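PDB 2X7Q: possible thiamine biosynthesis enzyme from Candida albicans, which is of unknown function but adopts the periplasmic binding protein fold and possibly binds a small molecule linked to thiamine biosynthesis. Local coordinates for residues T16-Y21 against E47-P52; Y94-L99 against T261-S266; S153-L158 against D172-E177; E239-I244 against D254-T259. The protein carries 1 engineered substitution. One frame throughout, in Å; residues are numbered along the deposited sequence. Where two conformers were deposited one is given.

From the N terminus, contact 1 closes first: strand 17-21 runs out, helices 28-35 and 38-41 follow, and the chain returns to lay strand 46-50 alongside it. Contact 2 spans the widest loop, from the corner at the end of strand 88-95 to the loop after helix 252-259, and so reaches the same sheet as contact 1. Within that span lie contact 3, where helix 155-162 covers strand 173-177 of the second sheet, and then contact 4, between helices 237-247 and 252-259. Contacts 3 and 4 follow one another without crossing. Contact 2 touches both, through Leu99 on Glu177 and through Phe264 on Trp258.

Contact 1: T16-Y21 against E47-P52; sequences TLKVAY and EFVKVP
Five backbone hydrogen bonds join Leu17, Val19 and Tyr21 to Glu47, Val49 and Val51, each strand donating and accepting in turn. Glu47 N gives to Leu17 O at 2.9 Å, and Val19 N to Glu47 O at 3.0 Å. Val49 N reaches Val19 O at 2.7 Å, nearly straight at 169°, and Tyr21 N finds Val49 O. Val51 N closes the series on Tyr21 O, 2.8 Å away. This is the parallel edge pair of a five-stranded mixed sheet, formed by a right-handed beta-alpha-beta crossover; on its other side strand 17-21 uses Lys18 and Ala20 to bond Asp68, Ile69 and Ile71. Lys18 and Glu47 lie side by side, pointing the same way, yet Lys18 NZ stays 4.1 Å from Glu47 OE2, beyond a salt bridge, and donates weakly to Glu66 O. Beside Val19, the edge of Phe48 is turned to the face of Tyr21 in an offset edge-to-face pair, planes at 83°. Tyr21 chi1 of 76° swings that ring across the neighbouring strand, where Lys50 CA packs off-centre against it.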
loop_
_atom_site.group_PDB
_atom_site.type_symbol
_atom_site.label_atom_id
_atom_site.label_comp_id
_atom_site.label_asym_id
_atom_site.label_seq_id
_atom_site.Cartn_x
_atom_site.Cartn_y
_atom_site.Cartn_z
ATOM N N THR A 16 -0.764 22.812 -10.435
ATOM C CA THR A 16 0.290 21.909 -9.985
ATOM C C THR A 16 -0.282 20.812 -9.096
ATOM O O THR A 16 -1.291 21.012 -8.417
ATOM C CB THR A 16 1.388 22.664 -9.215
ATOM O OG1 THR A 16 1.895 23.729 -10.028
ATOM C CG2 THR A 16 2.527 21.724 -8.849
ATOM N N LEU A 17 0.367 19.654 -9.101
ATOM C CA LEU A 17 -0.137 18.501 -8.373
ATOM C C LEU A 17 0.958 17.854 -7.531
ATOM O O LEU A 17 1.943 17.343 -8.067
ATOM C CB LEU A 17 -0.712 17.481 -9.356
ATOM C CG LEU A 17 -1.846 16.589 -8.857
ATOM C CD1 LEU A 17 -3.053 17.433 -8.493
ATOM C CD2 LEU A 17 -2.207 15.569 -9.922
ATOM N N LYS A 18 0.784 17.883 -6.213
ATOM C CA LYS A 18 1.732 17.253 -5.303
ATOM C C LYS A 18 1.315 15.811 -5.024
ATOM O O LYS A 18 0.290 15.563 -4.387
ATOM C CB LYS A 18 1.829 18.040 -3.995
ATOM C CG LYS A 18 2.272 19.481 -4.170
ATOM C CD LYS A 18 2.497 20.168 -2.832
ATOM C CE LYS A 18 3.649 19.540 -2.070
ATOM N NZ LYS A 18 3.871 20.192 -0.749
ATOM N N VAL A 19 2.112 14.864 -5.507
ATOM C CA VAL A 19 1.778 13.448 -5.381
ATOM C C VAL A 19 2.689 12.733 -4.385
ATOM O O VAL A 19 3.906 12.667 -4.571
ATOM C CB VAL A 19 1.858 12.736 -6.744
ATOM C CG1 VAL A 19 1.537 11.259 -6.592
ATOM C CG2 VAL A 19 0.919 13.393 -7.744
ATOM N N ALA A 20 2.089 12.197 -3.326
ATOM C CA ALA A 20 2.832 11.447 -2.317
ATOM C C ALA A 20 2.891 9.969 -2.683
ATOM O O ALA A 20 1.864 9.360 -2.978
ATOM C CB ALA A 20 2.205 11.626 -0.953
ATOM N N TYR A 21 4.093 9.401 -2.670
ATOM C CA TYR A 21 4.286 7.997 -3.018
ATOM C C TYR A 21 5.246 7.312 -2.048
ATOM O O TYR A 21 5.962 7.973 -1.293
ATOM C CB TYR A 21 4.830 7.874 -4.441
ATOM C CG TYR A 21 6.299 8.221 -4.558
ATOM C CD1 TYR A 21 7.269 7.225 -4.572
ATOM C CD2 TYR A 21 6.715 9.541 -4.654
ATOM C CE1 TYR A 21 8.613 7.536 -4.680
ATOM C CE2 TYR A 21 8.054 9.862 -4.763
ATOM C CZ TYR A 21 8.999 8.858 -4.775
ATOM O OH TYR A 21 10.331 9.184 -4.883
ATOM N N GLU A 47 4.806 17.451 -8.633
ATOM C CA GLU A 47 5.831 17.476 -7.597
ATOM C C GLU A 47 5.690 16.250 -6.705
ATOM O O GLU A 47 4.804 16.192 -5.850
ATOM C CB GLU A 47 5.727 18.750 -6.759
ATOM C CG GLU A 47 6.677 18.776 -5.571
ATOM C CD GLU A 47 6.519 20.019 -4.718
ATOM O OE1 GLU A 47 6.009 21.036 -5.235
ATOM O OE2 GLU A 47 6.905 19.979 -3.530
ATOM N N PHE A 48 6.563 15.269 -6.910
ATOM C CA PHE A 48 6.506 14.029 -6.146
ATOM C C PHE A 48 7.057 14.196 -4.735
ATOM O O PHE A 48 8.105 14.811 -4.533
ATOM C CB PHE A 48 7.250 12.908 -6.874
ATOM C CG PHE A 48 6.515 12.370 -8.068
ATOM C CD1 PHE A 48 6.766 12.863 -9.339
ATOM C CD2 PHE A 48 5.564 11.373 -7.918
ATOM C CE1 PHE A 48 6.089 12.366 -10.438
ATOM C CE2 PHE A 48 4.883 10.873 -9.013
ATOM C CZ PHE A 48 5.145 11.371 -10.273
ATOM N N VAL A 49 6.340 13.640 -3.765
ATOM C CA VAL A 49 6.761 13.672 -2.370
ATOM C C VAL A 49 7.014 12.258 -1.857
ATOM O O VAL A 49 6.080 11.477 -1.678
ATOM C CB VAL A 49 5.705 14.356 -1.480
ATOM C CG1 VAL A 49 6.116 14.288 -0.016
ATOM C CG2 VAL A 49 5.496 15.800 -1.915
ATOM N N LYS A 50 8.280 11.933 -1.623
ATOM C CA LYS A 50 8.650 10.605 -1.147
ATOM C C LYS A 50 8.248 10.394 0.312
ATOM O O LYS A 50 8.558 11.212 1.178
ATOM C CB LYS A 50 10.157 10.389 -1.303
ATOM C CG LYS A 50 10.636 8.988 -0.953
ATOM C CD LYS A 50 12.151 8.933 -0.831
ATOM C CE LYS A 50 12.836 9.403 -2.105
ATOM N NZ LYS A 50 14.326 9.352 -1.973
ATOM N N VAL A 51 7.562 9.284 0.574
ATOM C CA VAL A 51 7.144 8.930 1.924
ATOM C C VAL A 51 7.598 7.513 2.266
ATOM O O VAL A 51 6.856 6.559 2.056
ATOM C CB VAL A 51 5.612 9.038 2.076
ATOM C CG1 VAL A 51 5.192 8.722 3.505
ATOM C CG2 VAL A 51 5.135 10.429 1.669
ATOM N N PRO A 52 8.827 7.378 2.793
ATOM C CA PRO A 52 9.442 6.088 3.138
ATOM C C PRO A 52 8.715 5.293 4.223
ATOM O O PRO A 52 8.978 4.096 4.342
ATOM C CB PRO A 52 10.828 6.486 3.668
ATOM C CG PRO A 52 11.084 7.845 3.134
ATOM C CD PRO A 52 9.739 8.504 3.059
#

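Contact 2: Y94-L99 against T261-S266; sequences YVKSPL and TVEFNS. With GOL (glycerol), chain B.
Ser97 OG accepts the backbone N-H of Glu263 at 2.9 Å; a chi1 of 51°, with OG between backbone N and carbonyl carbon, brings the hydroxyl to it. Lys96 N donates to Glu263 O at 2.9 Å, and Ser97 N adds a weak bond to the same oxygen. Asn265 N meets Tyr94 O at 3.0 Å, nearly straight but from above the carbonyl plane. A single bridge, Val95 with Phe264, thus fastens the loop after helix 252-259 to the corner where strand 88-95 leaves its sheet, at the start of one passage between the two lobes of the binding-protein fold. Glycerol, probably from the crystallisation liquor, bridges the two segments, donating through O3 to Pro98 O and through O2 to Thr261 OG1, itself also hydrogen-bonded to Trp258 O. The aliphatic chain of Lys96 crosses Glu263, CD 3.6 Å from OE1. Inward, Tyr94, its OH bonded to Phe26 O, receives the edge of Phe264 on one face, planes at 68°, while Val95 CG2 lies 3.6 Å from Phe264 CD2.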
loop_
_atom_site.group_PDB
_atom_site.type_symbol
_atom_site.label_atom_id
_atom_site.label_comp_id
_atom_site.label_asym_id
_atom_site.label_seq_id
_atom_site.Cartn_x
_atom_site.Cartn_y
_atom_site.Cartn_z
ATOM N N TYR A 94 -4.388 1.019 -8.361
ATOM C CA TYR A 94 -3.046 1.159 -8.914
ATOM C C TYR A 94 -2.412 -0.207 -9.160
ATOM O O TYR A 94 -1.799 -0.443 -10.203
ATOM C CB TYR A 94 -2.171 1.988 -7.972
ATOM C CG TYR A 94 -0.745 2.158 -8.441
ATOM C CD1 TYR A 94 -0.448 2.914 -9.567
ATOM C CD2 TYR A 94 0.309 1.572 -7.750
ATOM C CE1 TYR A 94 0.854 3.076 -9.998
ATOM C CE2 TYR A 94 1.615 1.728 -8.172
ATOM C CZ TYR A 94 1.880 2.482 -9.296
ATOM O OH TYR A 94 3.177 2.642 -9.720
ATOM N N VAL A 95 -2.565 -1.103 -8.192
ATOM C CA VAL A 95 -2.073 -2.468 -8.327
ATOM C C VAL A 95 -3.208 -3.469 -8.148
ATOM O O VAL A 95 -3.903 -3.461 -7.132
ATOM C CB VAL A 95 -0.960 -2.776 -7.315
ATOM C CG1 VAL A 95 -0.584 -4.245 -7.380
ATOM C CG2 VAL A 95 0.251 -1.897 -7.583
ATOM N N LYS A 96 -3.386 -4.330 -9.143
ATOM C CA LYS A 96 -4.481 -5.292 -9.142
ATOM C C LYS A 96 -4.153 -6.537 -8.321
ATOM O O LYS A 96 -5.006 -7.063 -7.602
ATOM C CB LYS A 96 -4.834 -5.685 -10.576
ATOM C CG LYS A 96 -6.035 -6.604 -10.693
ATOM C CD LYS A 96 -6.406 -6.820 -12.147
ATOM C CE LYS A 96 -6.697 -5.496 -12.837
ATOM N NZ LYS A 96 -7.044 -5.687 -14.273
ATOM N N SER A 97 -2.915 -7.008 -8.434
ATOM C CA SER A 97 -2.482 -8.208 -7.724
ATOM C C SER A 97 -2.422 -7.974 -6.213
ATOM O O SER A 97 -2.206 -6.851 -5.761
ATOM C CB SER A 97 -1.122 -8.675 -8.249
ATOM O OG SER A 97 -0.185 -7.614 -8.251
ATOM N N PRO A 98 -2.618 -9.042 -5.427
ATOM C CA PRO A 98 -2.613 -8.952 -3.961
ATOM C C PRO A 98 -1.208 -8.795 -3.396
ATOM O O PRO A 98 -0.252 -9.242 -4.028
ATOM C CB PRO A 98 -3.191 -10.300 -3.532
ATOM C CG PRO A 98 -2.821 -11.229 -4.627
ATOM C CD PRO A 98 -2.898 -10.411 -5.894
ATOM N N LEU A 99 -1.092 -8.174 -2.224
ATOM C CA LEU A 99 0.202 -7.983 -1.574
ATOM C C LEU A 99 0.599 -9.221 -0.768
ATOM O O LEU A 99 -0.220 -9.783 -0.041
ATOM C CB LEU A 99 0.165 -6.756 -0.658
ATOM C CG LEU A 99 1.515 -6.156 -0.257
ATOM C CD1 LEU A 99 2.134 -5.433 -1.436
ATOM C CD2 LEU A 99 1.368 -5.211 0.929
ATOM N N THR A 261 5.105 -11.513 -10.268
ATOM C CA THR A 261 3.995 -11.667 -9.333
ATOM C C THR A 261 3.074 -10.451 -9.356
ATOM O O THR A 261 1.905 -10.540 -8.979
ATOM C CB THR A 261 4.496 -11.875 -7.887
ATOM O OG1 THR A 261 5.140 -10.681 -7.422
ATOM C CG2 THR A 261 5.470 -13.040 -7.820
ATOM N N VAL A 262 3.609 -9.317 -9.797
ATOM C CA VAL A 262 2.857 -8.064 -9.783
ATOM C C VAL A 262 2.087 -7.812 -11.073
ATOM O O VAL A 262 2.567 -8.116 -12.163
ATOM C CB VAL A 262 3.779 -6.857 -9.505
ATOM C CG1 VAL A 262 4.858 -6.748 -10.565
ATOM C CG2 VAL A 262 2.972 -5.572 -9.417
ATOM N N GLU A 263 0.882 -7.267 -10.933
ATOM C CA GLU A 263 0.094 -6.835 -12.081
ATOM C C GLU A 263 -0.506 -5.459 -11.826
ATOM O O GLU A 263 -1.518 -5.333 -11.138
ATOM C CB GLU A 263 -1.023 -7.832 -12.398
ATOM C CG GLU A 263 -1.873 -7.423 -13.597
ATOM C CD GLU A 263 -3.110 -8.279 -13.769
ATOM O OE1 GLU A 263 -3.565 -8.880 -12.774
ATOM O OE2 GLU A 263 -3.638 -8.342 -14.898
ATOM N N PHE A 264 0.121 -4.429 -12.381
ATOM C CA PHE A 264 -0.411 -3.077 -12.276
ATOM C C PHE A 264 -1.700 -2.962 -13.082
ATOM O O PHE A 264 -1.903 -3.695 -14.051
ATOM C CB PHE A 264 0.620 -2.058 -12.761
ATOM C CG PHE A 264 1.855 -1.993 -11.906
ATOM C CD1 PHE A 264 3.001 -2.692 -12.259
ATOM C CD2 PHE A 264 1.871 -1.233 -10.747
ATOM C CE1 PHE A 264 4.138 -2.634 -11.471
ATOM C CE2 PHE A 264 3.005 -1.170 -9.955
ATOM C CZ PHE A 264 4.139 -1.872 -10.319
ATOM N N ASN A 265 -2.574 -2.049 -12.674
ATOM C CA ASN A 265 -3.844 -1.851 -13.364
ATOM C C ASN A 265 -3.656 -1.133 -14.695
ATOM O O ASN A 265 -3.660 0.093 -14.751
ATOM C CB ASN A 265 -4.822 -1.075 -12.478
ATOM C CG ASN A 265 -6.198 -0.942 -13.102
ATOM O OD1 ASN A 265 -6.513 -1.607 -14.089
ATOM N ND2 ASN A 265 -7.026 -0.078 -12.528
ATOM N N SER A 266 -3.495 -1.904 -15.767
ATOM C CA SER A 266 -3.300 -1.337 -17.095
ATOM C C SER A 266 -4.565 -0.643 -17.583
ATOM O O SER A 266 -4.537 0.106 -18.559
ATOM C CB SER A 266 -2.889 -2.423 -18.087
ATOM O OG SER A 266 -3.923 -3.370 -18.268
HETATM C C1 GOL B . 4.364 -8.607 -3.800
HETATM O O1 GOL B . 4.174 -8.894 -2.416
HETATM C C2 GOL B . 3.194 -9.202 -4.583
HETATM O O2 GOL B . 3.380 -8.916 -5.968
HETATM C C3 GOL B . 3.156 -10.722 -4.366
HETATM O O3 GOL B . 2.053 -11.267 -5.088
HETATM O O HOH W 1 -4.357 -4.979 -16.066
#

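Contact 3: S153-L158 against D172-E177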
loop_
_atom_site.group_PDB
_atom_site.type_symbol
_atom_site.label_atom_id
_atom_site.label_comp_id
_atom_site.label_asym_id
_atom_site.label_seq_id
_atom_site.Cartn_x
_atom_site.Cartn_y
_atom_site.Cartn_z
ATOM N N SER A 153 8.296 1.901 14.737
ATOM C CA SER A 153 8.485 2.978 13.764
ATOM C C SER A 153 9.019 2.519 12.405
ATOM O O SER A 153 8.349 2.688 11.386
ATOM C CB SER A 153 9.381 4.079 14.340
ATOM O OG SER A 153 9.518 5.156 13.429
ATOM N N ASN A 154 10.220 1.946 12.388
ATOM C CA ASN A 154 10.864 1.595 11.124
ATOM C C ASN A 154 11.199 0.112 10.949
ATOM O O ASN A 154 11.091 -0.682 11.886
ATOM C CB ASN A 154 12.110 2.459 10.892
ATOM C CG ASN A 154 13.156 2.277 11.971
ATOM O OD1 ASN A 154 13.707 1.192 12.142
ATOM N ND2 ASN A 154 13.441 3.348 12.702
ATOM N N PHE A 155 11.620 -0.240 9.738
ATOM C CA PHE A 155 11.895 -1.626 9.369
ATOM C C PHE A 155 13.072 -2.225 10.133
ATOM O O PHE A 155 13.025 -3.386 10.541
ATOM C CB PHE A 155 12.134 -1.730 7.859
ATOM C CG PHE A 155 12.318 -3.138 7.366
ATOM C CD1 PHE A 155 13.210 -3.416 6.344
ATOM C CD2 PHE A 155 11.598 -4.182 7.923
ATOM C CE1 PHE A 155 13.380 -4.710 5.886
ATOM C CE2 PHE A 155 11.767 -5.477 7.471
ATOM C CZ PHE A 155 12.659 -5.741 6.450
ATOM N N LYS A 156 14.125 -1.437 10.321
ATOM C CA LYS A 156 15.309 -1.917 11.027
ATOM C C LYS A 156 14.995 -2.236 12.487
ATOM O O LYS A 156 15.373 -3.293 12.994
ATOM C CB LYS A 156 16.450 -0.900 10.950
ATOM C CG LYS A 156 17.724 -1.366 11.648
ATOM C CD LYS A 156 18.817 -0.309 11.608
ATOM C CE LYS A 156 20.074 -0.793 12.323
ATOM N N ASN A 157 14.309 -1.315 13.157
ATOM C CA ASN A 157 13.903 -1.523 14.541
ATOM C C ASN A 157 13.085 -2.802 14.698
ATOM O O ASN A 157 13.181 -3.490 15.712
ATOM C CB ASN A 157 13.109 -0.318 15.056
ATOM C CG ASN A 157 13.986 0.877 15.353
ATOM O OD1 ASN A 157 15.211 0.782 15.316
ATOM N ND2 ASN A 157 13.362 2.010 15.655
ATOM N N LEU A 158 12.280 -3.113 13.687
ATOM C CA LEU A 158 11.479 -4.331 13.688
ATOM C C LEU A 158 12.368 -5.570 13.665
ATOM O O LEU A 158 12.097 -6.549 14.355
ATOM C CB LEU A 158 10.519 -4.346 12.497
ATOM C CG LEU A 158 9.339 -3.374 12.562
ATOM C CD1 LEU A 158 8.636 -3.283 11.218
ATOM C CD2 LEU A 158 8.361 -3.784 13.655
ATOM N N ASP A 172 7.993 -10.973 19.234
ATOM C CA ASP A 172 8.032 -12.353 18.773
ATOM C C ASP A 172 8.089 -12.420 17.252
ATOM O O ASP A 172 8.737 -13.300 16.682
ATOM C CB ASP A 172 6.823 -13.135 19.294
ATOM C CG ASP A 172 6.890 -13.390 20.786
ATOM O OD1 ASP A 172 7.993 -13.295 21.358
ATOM O OD2 ASP A 172 5.836 -13.690 21.386
ATOM N N ALA A 173 7.415 -11.478 16.599
ATOM C CA ALA A 173 7.380 -11.439 15.142
ATOM C C ALA A 173 6.790 -10.135 14.614
ATOM O O ALA A 173 6.113 -9.407 15.340
ATOM C CB ALA A 173 6.599 -12.624 14.597
ATOM N N PHE A 174 7.061 -9.849 13.344
ATOM C CA PHE A 174 6.490 -8.693 12.665
ATOM C C PHE A 174 6.157 -9.077 11.228
ATOM O O PHE A 174 6.632 -10.095 10.727
ATOM C CB PHE A 174 7.463 -7.511 12.695
ATOM C CG PHE A 174 8.690 -7.710 11.848
ATOM C CD1 PHE A 174 9.807 -8.347 12.361
ATOM C CD2 PHE A 174 8.728 -7.250 10.541
ATOM C CE1 PHE A 174 10.939 -8.527 11.586
ATOM C CE2 PHE A 174 9.854 -7.427 9.762
ATOM C CZ PHE A 174 10.960 -8.067 10.284
HETATM N N MSE A 175 5.341 -8.267 10.565
HETATM C CA MSE A 175 4.943 -8.560 9.194
HETATM C C MSE A 175 5.393 -7.453 8.242
HETATM O O MSE A 175 5.211 -6.264 8.518
HETATM C CB MSE A 175 3.429 -8.762 9.107
HETATM C CG MSE A 175 2.906 -9.861 10.006
HETATM SE SE MSE A 175 0.982 -10.088 9.897
HETATM C CE MSE A 175 0.829 -10.426 7.994
ATOM N N TRP A 176 5.983 -7.850 7.120
ATOM C CA TRP A 176 6.500 -6.893 6.150
ATOM C C TRP A 176 6.448 -7.495 4.752
ATOM O O TRP A 176 6.437 -8.716 4.595
ATOM C CB TRP A 176 7.935 -6.507 6.513
ATOM C CG TRP A 176 8.298 -5.103 6.143
ATOM C CD1 TRP A 176 9.095 -4.704 5.111
ATOM C CD2 TRP A 176 7.873 -3.903 6.808
ATOM N NE1 TRP A 176 9.196 -3.333 5.093
ATOM C CE2 TRP A 176 8.456 -2.821 6.120
ATOM C CE3 TRP A 176 7.059 -3.648 7.915
ATOM C CZ2 TRP A 176 8.247 -1.497 6.509
ATOM C CZ3 TRP A 176 6.856 -2.332 8.296
ATOM C CH2 TRP A 176 7.446 -1.274 7.595
ATOM N N GLU A 177 6.408 -6.638 3.737
ATOM C CA GLU A 177 6.346 -7.102 2.357
ATOM C C GLU A 177 7.465 -8.107 2.087
ATOM O O GLU A 177 8.615 -7.884 2.465
ATOM C CB GLU A 177 6.422 -5.921 1.387
ATOM C CG GLU A 177 6.062 -6.269 -0.050
ATOM C CD GLU A 177 7.193 -6.966 -0.781
ATOM O OE1 GLU A 177 8.312 -6.411 -0.812
ATOM O OE2 GLU A 177 6.962 -8.067 -1.322
#
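Leu158, Phe155 and Phe174 carry most of the contact, with Trp176 close behind. Leu158 comes down on Phe174 from above: its CB sits over the centre of the Phe174 ring, 3.9 Å from the centroid and 11° off the ring normal, a CH-pi contact. A chi1 of 69° places Phe174 CG between its own backbone N and carbonyl carbon and brings the ring under the first turn of the helix, where CD1 also lies 3.5 Å from Leu158 O. From the same leucine, CD1 reaches the benzene part of the Trp176 indole, 3.6 Å from CZ3. The five-membered part of that indole is taken by Phe155, which lies over it in an offset stack, centroids 4.1 Å apart and planes only 8° from parallel. At its edge, Phe155 CE2 comes within 3.6 Å of Phe174 CE2, which lies in the plane of the Phe155 ring. The helix start is held by Asn154, whose OD1 caps Asn157 N at 2.8 Å. Helix 155-162, the connection of a beta-alpha-beta unit between parallel strands 148-151 and 173-177 in the second lobe of the binding-protein fold, thereby covers the Phe174 and Trp176 face of the latter, central strand. Met175, a selenomethionine, points the other way to helix 129-141, and helix 178-186 borders Phe155 and Trp176 through Ser181.

Contact 4: E239-I244 against D254-T259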
loop_
_atom_site.group_PDB
_atom_site.type_symbol
_atom_site.label_atom_id
_atom_site.label_comp_id
_atom_site.label_asym_id
_atom_site.label_seq_id
_atom_site.Cartn_x
_atom_site.Cartn_y
_atom_site.Cartn_z
ATOM N N GLU A 239 14.321 -2.889 -18.110
ATOM C CA GLU A 239 14.748 -1.614 -17.551
ATOM C C GLU A 239 14.235 -1.459 -16.127
ATOM O O GLU A 239 14.906 -0.880 -15.272
ATOM C CB GLU A 239 14.235 -0.463 -18.416
ATOM C CG GLU A 239 14.686 -0.531 -19.864
ATOM C CD GLU A 239 14.125 0.596 -20.707
ATOM O OE1 GLU A 239 13.490 1.509 -20.140
ATOM O OE2 GLU A 239 14.326 0.569 -21.938
ATOM N N ALA A 240 13.035 -1.974 -15.886
ATOM C CA ALA A 240 12.424 -1.927 -14.566
ATOM C C ALA A 240 13.296 -2.649 -13.546
ATOM O O ALA A 240 13.526 -2.149 -12.447
ATOM C CB ALA A 240 11.037 -2.543 -14.610
ATOM N N ILE A 241 13.779 -3.829 -13.920
ATOM C CA ILE A 241 14.640 -4.612 -13.042
ATOM C C ILE A 241 15.922 -3.855 -12.709
ATOM O O ILE A 241 16.375 -3.866 -11.565
ATOM C CB ILE A 241 14.995 -5.980 -13.662
ATOM C CG1 ILE A 241 13.735 -6.827 -13.855
ATOM C CG2 ILE A 241 15.997 -6.714 -12.792
ATOM C CD1 ILE A 241 14.002 -8.189 -14.451
ATOM N N GLU A 242 16.503 -3.202 -13.711
ATOM C CA GLU A 242 17.724 -2.430 -13.519
ATOM C C GLU A 242 17.475 -1.233 -12.607
ATOM O O GLU A 242 18.250 -0.968 -11.696
ATOM C CB GLU A 242 18.280 -1.958 -14.866
ATOM C CG GLU A 242 19.596 -1.197 -14.760
ATOM C CD GLU A 242 20.082 -0.668 -16.101
ATOM O OE1 GLU A 242 19.236 -0.435 -16.991
ATOM O OE2 GLU A 242 21.307 -0.479 -16.259
ATOM N N TYR A 243 16.390 -0.509 -12.866
ATOM C CA TYR A 243 16.038 0.667 -12.076
ATOM C C TYR A 243 15.825 0.317 -10.608
ATOM O O TYR A 243 16.361 0.977 -9.722
ATOM C CB TYR A 243 14.773 1.323 -12.633
ATOM C CG TYR A 243 14.132 2.320 -11.684
ATOM C CD1 TYR A 243 14.665 3.589 -11.514
ATOM C CD2 TYR A 243 12.995 1.987 -10.956
ATOM C CE1 TYR A 243 14.085 4.501 -10.648
ATOM C CE2 TYR A 243 12.404 2.890 -10.089
ATOM C CZ TYR A 243 12.955 4.145 -9.941
ATOM O OH TYR A 243 12.380 5.050 -9.084
ATOM N N ILE A 244 15.032 -0.720 -10.357
ATOM C CA ILE A 244 14.698 -1.120 -8.995
ATOM C C ILE A 244 15.930 -1.554 -8.211
ATOM O O ILE A 244 16.102 -1.171 -7.057
ATOM C CB ILE A 244 13.674 -2.273 -8.980
ATOM C CG1 ILE A 244 12.368 -1.838 -9.642
ATOM C CG2 ILE A 244 13.425 -2.746 -7.560
ATOM C CD1 ILE A 244 11.331 -2.931 -9.719
ATOM N N ASP A 254 16.055 -10.699 -7.005
ATOM C CA ASP A 254 14.828 -10.549 -6.229
ATOM C C ASP A 254 13.854 -9.599 -6.919
ATOM O O ASP A 254 12.643 -9.794 -6.863
ATOM C CB ASP A 254 15.137 -10.062 -4.810
ATOM C CG ASP A 254 15.832 -11.113 -3.972
ATOM O OD1 ASP A 254 15.969 -12.255 -4.451
ATOM O OD2 ASP A 254 16.234 -10.799 -2.833
ATOM N N ALA A 255 14.390 -8.572 -7.569
ATOM C CA ALA A 255 13.571 -7.638 -8.327
ATOM C C ALA A 255 12.897 -8.367 -9.484
ATOM O O ALA A 255 11.734 -8.119 -9.793
ATOM C CB ALA A 255 14.417 -6.487 -8.843
ATOM N N LYS A 256 13.639 -9.268 -10.121
ATOM C CA LYS A 256 13.114 -10.051 -11.233
ATOM C C LYS A 256 11.977 -10.960 -10.782
ATOM O O LYS A 256 10.943 -11.041 -11.439
ATOM C CB LYS A 256 14.225 -10.880 -11.880
ATOM C CG LYS A 256 13.755 -11.749 -13.032
ATOM C CD LYS A 256 14.898 -12.557 -13.622
ATOM C CE LYS A 256 14.415 -13.433 -14.769
ATOM N NZ LYS A 256 15.528 -14.228 -15.364
ATOM N N GLU A 257 12.178 -11.644 -9.660
ATOM C CA GLU A 257 11.158 -12.533 -9.119
ATOM C C GLU A 257 9.863 -11.774 -8.851
ATOM O O GLU A 257 8.774 -12.288 -9.095
ATOM C CB GLU A 257 11.654 -13.206 -7.837
ATOM C CG GLU A 257 10.682 -14.210 -7.242
ATOM C CD GLU A 257 11.194 -14.826 -5.954
ATOM O OE1 GLU A 257 12.386 -14.636 -5.635
ATOM O OE2 GLU A 257 10.403 -15.503 -5.264
ATOM N N TRP A 258 9.990 -10.548 -8.356
ATOM C CA TRP A 258 8.833 -9.718 -8.040
ATOM C C TRP A 258 8.020 -9.355 -9.281
ATOM O O TRP A 258 6.790 -9.347 -9.240
ATOM C CB TRP A 258 9.272 -8.454 -7.302
ATOM C CG TRP A 258 8.195 -7.418 -7.194
ATOM C CD1 TRP A 258 7.175 -7.386 -6.288
ATOM C CD2 TRP A 258 8.028 -6.261 -8.023
ATOM N NE1 TRP A 258 6.386 -6.282 -6.501
ATOM C CE2 TRP A 258 6.890 -5.575 -7.562
ATOM C CE3 TRP A 258 8.736 -5.742 -9.113
ATOM C CZ2 TRP A 258 6.440 -4.396 -8.150
ATOM C CZ3 TRP A 258 8.287 -4.573 -9.695
ATOM C CH2 TRP A 258 7.152 -3.912 -9.212
ATOM N N THR A 259 8.704 -9.061 -10.383
ATOM C CA THR A 259 8.028 -8.657 -11.614
ATOM C C THR A 259 7.088 -9.741 -12.134
ATOM O O THR A 259 6.182 -9.461 -12.919
ATOM C CB THR A 259 9.033 -8.301 -12.731
ATOM O OG1 THR A 259 9.747 -9.477 -13.132
ATOM C CG2 THR A 259 10.020 -7.248 -12.250
#
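Trp258 presents the six-membered part of its indole to Ile244, whose CD1 approaches obliquely and stops 3.5 Å from CZ3. In the indole plane, at the edge, lies Ala255 O from the preceding turn of its own helix. The ring also stacks with His25, meets Phe26 edge-to-face and comes, between nearest atoms, about 4 Å from a bound glycerol. Ile244 has CG1 anti to its carbonyl carbon (chi1 -62°) and is extended beyond it, which carries CD1 out to the tryptophan while the other branch, CG2, packs 4.1 Å from Ala255 CB. That small residue marks the closest pass of the backbones, its CA 5.7 Å from Ile241 CA. Ile241 drives its CD1 against the root of Lys256, 3.7 Å from CB; the rest of the lysine is fully extended and leads away. Ile241 CG1 also rests on Thr259 CG2 at 4.1 Å. The Thr259 hydroxyl is turned back onto its own helix, where OG1 donates to Lys256 O at 2.6 Å, leaving the methyl to face the isoleucine. The two helix segments run 133° apart, with axes 9.1 Å from each other at closest approach. Helices 237-247 and 252-259 are consecutive, joined by a short loop, in the lobe built on the 17-21 sheet: helix 28-35 packs on Ala240 and Ile244, Tyr233 of helix 216-235 touches Ala240, Trp258 and Thr259, and helix 178-186 meets Glu257.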